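Local coordinates for insecticidal Delta-Endotoxin Cry8Ea1 (Bacillus Thuringiensis, PDB 3EB7), which kills larvae of the soil-dwelling beetle Holotrichia parallela, probably by forming pores in the membranes of midgut cells as other three-domain Cry toxins do, at residues A[332-342]-A[375-383]. Sequence-based numbering, arbitrary orientation.
Sequences QQIGFTGFDVY and YKTTFTYNP
Strand 332-335 and strand 376-381 run nearly antiparallel, with their axes at 158° and 8.9 Å apart at closest approach. They are edge strands of two different antiparallel sheets, consistent with the beta-prism of the second domain of three-domain Cry toxins. No backbone hydrogen bond joins them; side chains fill the gap. A type II beta turn from Phe-336 to Phe-339, closed by Phe-339 N to Phe-336 O at 2.8 Å, leads from the first sheet into the second. Gly-338 takes the positive phi of this turn.

Phe-336, Phe-339 and Phe-379 form an aromatic cluster at the turn. Phe-379 points across the gap and has the largest buried area of the contact. Ile-334 CG2 sits over one face of the Phe-379 ring in a CH-pi contact, 4.0 Å from the centroid. The edge of Phe-336 meets the face of Phe-379 in an offset T-shaped pair, with planes at 75°. Phe-379 in turn presents its own edge to Phe-339, and its CZ lies 3.8 Å from Phe-339 CE1. Thr-377 CG2 packs obliquely against the Phe-339 ring, 3.8 Å from CE2. Outside the two segments, Phe-366 and Tyr-370 add edge-to-face partners to Phe-336 and Phe-339.

Polar contacts lie at both ends. A water links Tyr-342 OH to Thr-377 O. At the other end, Gln-332 reaches over with an extended chain, its CG anti to the backbone N (chi1 -174°). Its NE2 gives a nearly straight hydrogen bond of 2.9 Å to Thr-380 O, arriving from above the carbonyl plane. Gln-332 OE1 accepts from a second water at 2.6 Å, and that water accepts from Asn-382 N.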
loop_
_atom_site.group_PDB
_atom_site.type_symbol
_atom_site.label_atom_id
_atom_site.label_comp_id
_atom_site.label_asym_id
_atom_site.label_seq_id
_atom_site.Cartn_x
_atom_site.Cartn_y
_atom_site.Cartn_z
ATOM N N GLN A 332 11.578 -27.160 12.230
ATOM C CA GLN A 332 12.391 -26.076 12.671
ATOM C C GLN A 332 11.424 -25.017 13.172
ATOM O O GLN A 332 10.457 -24.697 12.471
ATOM C CB GLN A 332 13.220 -25.535 11.500
ATOM C CG GLN A 332 14.222 -24.450 11.948
ATOM C CD GLN A 332 15.078 -23.931 10.827
ATOM O OE1 GLN A 332 15.205 -24.563 9.787
ATOM N NE2 GLN A 332 15.697 -22.791 11.049
ATOM N N GLN A 333 11.686 -24.482 14.368
ATOM C CA GLN A 333 10.900 -23.374 14.951
ATOM C C GLN A 333 11.654 -22.055 14.825
ATOM O O GLN A 333 12.835 -21.974 15.173
ATOM C CB GLN A 333 10.572 -23.653 16.432
ATOM C CG GLN A 333 9.835 -24.992 16.694
ATOM C CD GLN A 333 9.648 -25.336 18.198
ATOM O OE1 GLN A 333 9.552 -26.507 18.563
ATOM N NE2 GLN A 333 9.569 -24.323 19.049
ATOM N N ILE A 334 10.973 -21.012 14.343
ATOM C CA ILE A 334 11.569 -19.691 14.189
ATOM C C ILE A 334 10.759 -18.666 14.975
ATOM O O ILE A 334 9.564 -18.467 14.703
ATOM C CB ILE A 334 11.685 -19.264 12.679
ATOM C CG1 ILE A 334 12.460 -20.323 11.848
ATOM C CG2 ILE A 334 12.347 -17.909 12.583
ATOM C CD1 ILE A 334 12.470 -20.085 10.315
ATOM N N GLY A 335 11.374 -18.046 15.983
ATOM C CA GLY A 335 10.692 -16.984 16.756
ATOM C C GLY A 335 10.823 -15.635 16.028
ATOM O O GLY A 335 11.932 -15.210 15.742
ATOM N N PHE A 336 9.703 -14.980 15.716
ATOM C CA PHE A 336 9.705 -13.794 14.845
ATOM C C PHE A 336 9.157 -12.538 15.578
ATOM O O PHE A 336 9.123 -11.438 14.993
ATOM C CB PHE A 336 8.833 -14.042 13.602
ATOM C CG PHE A 336 9.539 -14.691 12.418
ATOM C CD1 PHE A 336 9.002 -15.814 11.822
ATOM C CD2 PHE A 336 10.692 -14.148 11.862
ATOM C CE1 PHE A 336 9.605 -16.417 10.699
ATOM C CE2 PHE A 336 11.312 -14.755 10.735
ATOM C CZ PHE A 336 10.744 -15.886 10.157
ATOM N N THR A 337 8.742 -12.704 16.838
ATOM C CA THR A 337 8.166 -11.624 17.640
ATOM C C THR A 337 9.022 -10.375 17.636
ATOM O O THR A 337 10.215 -10.437 17.976
ATOM C CB THR A 337 7.807 -12.087 19.083
ATOM O OG1 THR A 337 6.997 -13.242 18.970
ATOM C CG2 THR A 337 6.980 -11.068 19.863
ATOM N N GLY A 338 8.401 -9.264 17.213
ATOM C CA GLY A 338 9.022 -7.961 17.095
ATOM C C GLY A 338 9.936 -7.760 15.906
ATOM O O GLY A 338 10.410 -6.661 15.688
ATOM N N PHE A 339 10.190 -8.817 15.139
ATOM C CA PHE A 339 11.083 -8.758 13.975
ATOM C C PHE A 339 10.376 -8.389 12.666
ATOM O O PHE A 339 9.393 -9.039 12.245
ATOM C CB PHE A 339 11.780 -10.119 13.742
ATOM C CG PHE A 339 13.043 -10.330 14.561
ATOM C CD1 PHE A 339 13.065 -11.267 15.590
ATOM C CD2 PHE A 339 14.210 -9.620 14.273
ATOM C CE1 PHE A 339 14.204 -11.479 16.348
ATOM C CE2 PHE A 339 15.402 -9.840 15.032
ATOM C CZ PHE A 339 15.385 -10.779 16.072
ATOM N N ASP A 340 10.928 -7.366 12.019
ATOM C CA ASP A 340 10.686 -7.050 10.636
ATOM C C ASP A 340 11.617 -7.897 9.774
ATOM O O ASP A 340 12.843 -7.651 9.755
ATOM C CB ASP A 340 10.994 -5.565 10.382
ATOM C CG ASP A 340 9.862 -4.629 10.857
ATOM O OD1 ASP A 340 8.808 -5.089 11.332
ATOM O OD2 ASP A 340 10.041 -3.406 10.785
ATOM N N VAL A 341 11.057 -8.905 9.099
ATOM C CA VAL A 341 11.764 -9.603 8.047
ATOM C C VAL A 341 11.693 -8.775 6.747
ATOM O O VAL A 341 10.670 -8.712 6.103
ATOM C CB VAL A 341 11.193 -10.992 7.840
ATOM C CG1 VAL A 341 11.895 -11.696 6.712
ATOM C CG2 VAL A 341 11.326 -11.796 9.126
ATOM N N TYR A 342 12.796 -8.127 6.385
ATOM C CA TYR A 342 12.813 -7.228 5.234
ATOM C C TYR A 342 13.213 -7.882 3.906
ATOM O O TYR A 342 13.055 -7.283 2.855
ATOM C CB TYR A 342 13.660 -5.982 5.542
ATOM C CG TYR A 342 15.077 -6.277 5.948
ATOM C CD1 TYR A 342 16.092 -6.411 4.982
ATOM C CD2 TYR A 342 15.408 -6.450 7.296
ATOM C CE1 TYR A 342 17.423 -6.735 5.364
ATOM C CE2 TYR A 342 16.725 -6.756 7.683
ATOM C CZ TYR A 342 17.722 -6.883 6.721
ATOM O OH TYR A 342 19.006 -7.198 7.122
ATOM N N TYR A 375 18.609 -4.192 16.174
ATOM C CA TYR A 375 19.343 -5.430 16.192
ATOM C C TYR A 375 18.963 -6.319 14.979
ATOM O O TYR A 375 17.794 -6.603 14.749
ATOM C CB TYR A 375 19.151 -6.141 17.532
ATOM C CG TYR A 375 19.788 -7.497 17.539
ATOM C CD1 TYR A 375 21.169 -7.636 17.681
ATOM C CD2 TYR A 375 19.009 -8.650 17.366
ATOM C CE1 TYR A 375 21.766 -8.887 17.644
ATOM C CE2 TYR A 375 19.587 -9.897 17.340
ATOM C CZ TYR A 375 20.967 -10.008 17.482
ATOM O OH TYR A 375 21.539 -11.240 17.444
ATOM N N LYS A 376 19.982 -6.734 14.216
ATOM C CA LYS A 376 19.829 -7.528 12.991
ATOM C C LYS A 376 20.234 -8.982 13.169
ATOM O O LYS A 376 21.183 -9.306 13.891
ATOM C CB LYS A 376 20.677 -6.931 11.868
ATOM C CG LYS A 376 20.284 -5.518 11.468
ATOM C CD LYS A 376 21.176 -5.013 10.334
ATOM C CE LYS A 376 22.644 -5.006 10.753
ATOM N NZ LYS A 376 22.919 -4.012 11.858
ATOM N N THR A 377 19.500 -9.869 12.514
ATOM C CA THR A 377 19.824 -11.295 12.504
ATOM C C THR A 377 19.320 -11.973 11.217
ATOM O O THR A 377 18.488 -11.411 10.489
ATOM C CB THR A 377 19.309 -12.013 13.792
ATOM O OG1 THR A 377 20.079 -13.212 14.017
ATOM C CG2 THR A 377 17.842 -12.380 13.676
ATOM N N THR A 378 19.871 -13.145 10.916
ATOM C CA THR A 378 19.394 -14.002 9.820
ATOM C C THR A 378 18.760 -15.255 10.385
ATOM O O THR A 378 19.250 -15.819 11.355
ATOM C CB THR A 378 20.551 -14.435 8.889
ATOM O OG1 THR A 378 21.315 -13.284 8.543
ATOM C CG2 THR A 378 20.061 -15.048 7.604
ATOM N N PHE A 379 17.670 -15.691 9.768
ATOM C CA PHE A 379 17.074 -16.994 10.072
ATOM C C PHE A 379 17.180 -17.798 8.808
ATOM O O PHE A 379 16.813 -17.332 7.744
ATOM C CB PHE A 379 15.600 -16.833 10.482
ATOM C CG PHE A 379 15.404 -15.955 11.706
ATOM C CD1 PHE A 379 14.922 -14.657 11.578
ATOM C CD2 PHE A 379 15.726 -16.434 12.989
ATOM C CE1 PHE A 379 14.739 -13.842 12.708
ATOM C CE2 PHE A 379 15.559 -15.647 14.129
ATOM C CZ PHE A 379 15.052 -14.343 13.993
ATOM N N THR A 380 17.732 -18.996 8.911
ATOM C CA THR A 380 17.870 -19.843 7.751
ATOM C C THR A 380 17.212 -21.178 7.960
ATOM O O THR A 380 17.509 -21.904 8.921
ATOM C CB THR A 380 19.345 -20.085 7.378
ATOM O OG1 THR A 380 20.042 -18.829 7.361
ATOM C CG2 THR A 380 19.426 -20.767 6.043
ATOM N N TYR A 381 16.306 -21.454 7.022
ATOM C CA TYR A 381 15.793 -22.767 6.754
ATOM C C TYR A 381 16.626 -23.425 5.617
ATOM O O TYR A 381 16.541 -23.026 4.455
ATOM C CB TYR A 381 14.305 -22.644 6.354
ATOM C CG TYR A 381 13.676 -23.936 5.914
ATOM C CD1 TYR A 381 13.371 -24.947 6.857
ATOM C CD2 TYR A 381 13.400 -24.175 4.565
ATOM C CE1 TYR A 381 12.783 -26.168 6.454
ATOM C CE2 TYR A 381 12.858 -25.405 4.146
ATOM C CZ TYR A 381 12.525 -26.372 5.100
ATOM O OH TYR A 381 11.953 -27.563 4.707
ATOM N N ASN A 382 17.446 -24.422 5.966
ATOM C CA ASN A 382 18.098 -25.264 4.957
ATOM C C ASN A 382 18.348 -26.710 5.400
ATOM O O ASN A 382 19.449 -27.055 5.820
ATOM C CB ASN A 382 19.372 -24.597 4.438
ATOM C CG ASN A 382 19.976 -25.331 3.211
ATOM O OD1 ASN A 382 19.390 -26.275 2.633
ATOM N ND2 ASN A 382 21.170 -24.893 2.821
ATOM N N PRO A 383 17.332 -27.583 5.286
ATOM C CA PRO A 383 17.588 -28.961 5.773
ATOM C C PRO A 383 18.631 -29.735 4.940
ATOM O O PRO A 383 19.246 -30.653 5.472
ATOM C CB PRO A 383 16.220 -29.634 5.723
ATOM C CG PRO A 383 15.369 -28.731 4.841
ATOM C CD PRO A 383 15.960 -27.394 4.779
HETATM O O HOH W 1 17.182 -25.873 8.696
HETATM O O HOH W 2 19.501 -8.946 8.967
#